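Local coordinates for periplasmic binding protein component of an ABC type zinc uptake transporter (Synechocystis sp., PDB 1PQ4) that probably captures zinc ions in the periplasm and delivers them to an ABC-type uptake transporter, at residues E244-T249 / L266-A271. Residues are numbered along the deposited sequence; the frame is centred on the assembly and turned at random.
Sequences ETQFST and LDPLAA
With chi1 at -173°, Asp267 sets its carboxylate opposite the backbone N and turns it to Gln246, whose chain, bent at chi2 (80°), brings the side chain across that of Asp267 at about a right angle, with the amide and carboxylate planes 45° apart. The modelled Gln246 OE1 lies 2.8 Å from Asp267 OD1, though the amide is probably turned over in the model. Asp267 OD1 also accepts from Leu269 N at 2.9 Å, which defines an Asx turn, while the end of the Gln246 side chain packs on Leu269 and the Pro268 ring. With an alanine in place of Asp267, Leu269 N would probably lose its acceptor, undoing the Asx turn, and the Gln246 side-chain end its polar neighbour. Nearer the strand ends, Glu244 CG rests against Pro268 CD at 3.6 Å, and Glu244 CA makes a C-H...O contact of 3.3 Å with Leu266 O, where the parallel strands 240-244 and 262-266 give way to loops. The carboxylate of Glu244 accepts bonds from His197 N and Trp200 NE1, and Phe247 stacks on the His197 ring. Since His197 binds zinc, the polar chemistry here is consistent with a second shell that positions this ligand, Glu244 holding its backbone.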
loop_
_atom_site.group_PDB
_atom_site.type_symbol
_atom_site.label_atom_id
_atom_site.label_comp_id
_atom_site.label_asym_id
_atom_site.label_seq_id
_atom_site.Cartn_x
_atom_site.Cartn_y
_atom_site.Cartn_z
ATOM N N GLU A 244 -12.801 -2.439 -2.087
ATOM C CA GLU A 244 -11.823 -2.279 -1.021
ATOM C C GLU A 244 -12.584 -1.893 0.229
ATOM O O GLU A 244 -13.605 -1.187 0.146
ATOM C CB GLU A 244 -10.815 -1.183 -1.418
ATOM C CG GLU A 244 -9.682 -1.718 -2.203
ATOM C CD GLU A 244 -9.653 -1.255 -3.642
ATOM O OE1 GLU A 244 -10.755 -1.044 -4.227
ATOM O OE2 GLU A 244 -8.508 -1.129 -4.173
ATOM N N THR A 245 -12.099 -2.346 1.383
ATOM C CA THR A 245 -12.778 -2.059 2.657
ATOM C C THR A 245 -12.911 -0.602 2.984
ATOM O O THR A 245 -13.860 -0.212 3.636
ATOM C CB THR A 245 -12.044 -2.638 3.894
ATOM O OG1 THR A 245 -10.911 -3.437 3.487
ATOM C CG2 THR A 245 -13.012 -3.455 4.714
ATOM N N GLN A 246 -11.943 0.202 2.544
ATOM C CA GLN A 246 -11.957 1.630 2.873
ATOM C C GLN A 246 -12.878 2.463 2.005
ATOM O O GLN A 246 -13.019 3.646 2.237
ATOM C CB GLN A 246 -10.525 2.209 2.798
ATOM C CG GLN A 246 -9.546 1.549 3.776
ATOM C CD GLN A 246 -9.008 0.197 3.273
ATOM O OE1 GLN A 246 -8.360 -0.567 4.025
ATOM N NE2 GLN A 246 -9.271 -0.101 1.997
ATOM N N PHE A 247 -13.481 1.862 0.987
ATOM C CA PHE A 247 -14.359 2.627 0.112
ATOM C C PHE A 247 -15.672 1.876 -0.020
ATOM O O PHE A 247 -15.742 0.678 0.218
ATOM C CB PHE A 247 -13.724 2.793 -1.274
ATOM C CG PHE A 247 -12.330 3.375 -1.240
ATOM C CD1 PHE A 247 -11.214 2.560 -1.101
ATOM C CD2 PHE A 247 -12.142 4.748 -1.311
ATOM C CE1 PHE A 247 -9.933 3.106 -1.030
ATOM C CE2 PHE A 247 -10.853 5.305 -1.240
ATOM C CZ PHE A 247 -9.764 4.483 -1.100
ATOM N N SER A 248 -16.719 2.588 -0.393
ATOM C CA SER A 248 -18.014 1.964 -0.565
ATOM C C SER A 248 -17.871 0.908 -1.669
ATOM O O SER A 248 -17.140 1.127 -2.649
ATOM C CB SER A 248 -19.023 3.009 -1.018
ATOM O OG SER A 248 -20.133 2.338 -1.550
ATOM N N THR A 249 -18.534 -0.227 -1.512
ATOM C CA THR A 249 -18.470 -1.256 -2.561
ATOM C C THR A 249 -19.733 -1.206 -3.405
ATOM O O THR A 249 -19.965 -2.092 -4.215
ATOM C CB THR A 249 -18.382 -2.654 -1.978
ATOM O OG1 THR A 249 -19.489 -2.854 -1.084
ATOM C CG2 THR A 249 -17.068 -2.831 -1.186
ATOM N N LEU A 266 -10.435 -6.450 -1.315
ATOM C CA LEU A 266 -8.961 -6.493 -1.308
ATOM C C LEU A 266 -8.669 -5.391 -0.285
ATOM O O LEU A 266 -9.406 -4.388 -0.214
ATOM C CB LEU A 266 -8.367 -6.140 -2.675
ATOM C CG LEU A 266 -8.679 -7.086 -3.821
ATOM C CD1 LEU A 266 -7.898 -6.659 -5.086
ATOM C CD2 LEU A 266 -8.292 -8.513 -3.429
ATOM N N ASP A 267 -7.677 -5.580 0.560
ATOM C CA ASP A 267 -7.386 -4.563 1.565
ATOM C C ASP A 267 -5.974 -4.013 1.309
ATOM O O ASP A 267 -4.979 -4.653 1.664
ATOM C CB ASP A 267 -7.404 -5.170 2.956
ATOM C CG ASP A 267 -7.275 -4.126 4.024
ATOM O OD1 ASP A 267 -6.985 -2.936 3.680
ATOM O OD2 ASP A 267 -7.452 -4.494 5.209
ATOM N N PRO A 268 -5.872 -2.855 0.672
ATOM C CA PRO A 268 -4.513 -2.319 0.434
ATOM C C PRO A 268 -3.802 -1.859 1.721
ATOM O O PRO A 268 -2.584 -1.658 1.715
ATOM C CB PRO A 268 -4.765 -1.169 -0.544
ATOM C CG PRO A 268 -6.106 -0.644 -0.082
ATOM C CD PRO A 268 -6.911 -1.968 0.117
ATOM N N LEU A 269 -4.543 -1.724 2.836
ATOM C CA LEU A 269 -3.956 -1.236 4.090
ATOM C C LEU A 269 -3.806 -2.277 5.185
ATOM O O LEU A 269 -3.594 -1.932 6.354
ATOM C CB LEU A 269 -4.758 -0.046 4.691
ATOM C CG LEU A 269 -4.955 1.166 3.776
ATOM C CD1 LEU A 269 -5.619 2.329 4.585
ATOM C CD2 LEU A 269 -3.586 1.619 3.240
ATOM N N ALA A 270 -3.894 -3.544 4.821
ATOM C CA ALA A 270 -3.738 -4.616 5.815
ATOM C C ALA A 270 -2.374 -4.533 6.521
ATOM O O ALA A 270 -1.350 -4.354 5.856
ATOM C CB ALA A 270 -3.868 -5.994 5.125
ATOM N N ALA A 271 -2.358 -4.705 7.844
ATOM C CA ALA A 271 -1.112 -4.660 8.597
ATOM C C ALA A 271 -0.355 -5.990 8.463
ATOM O O ALA A 271 0.856 -6.017 8.585
ATOM C CB ALA A 271 -1.381 -4.362 10.085
#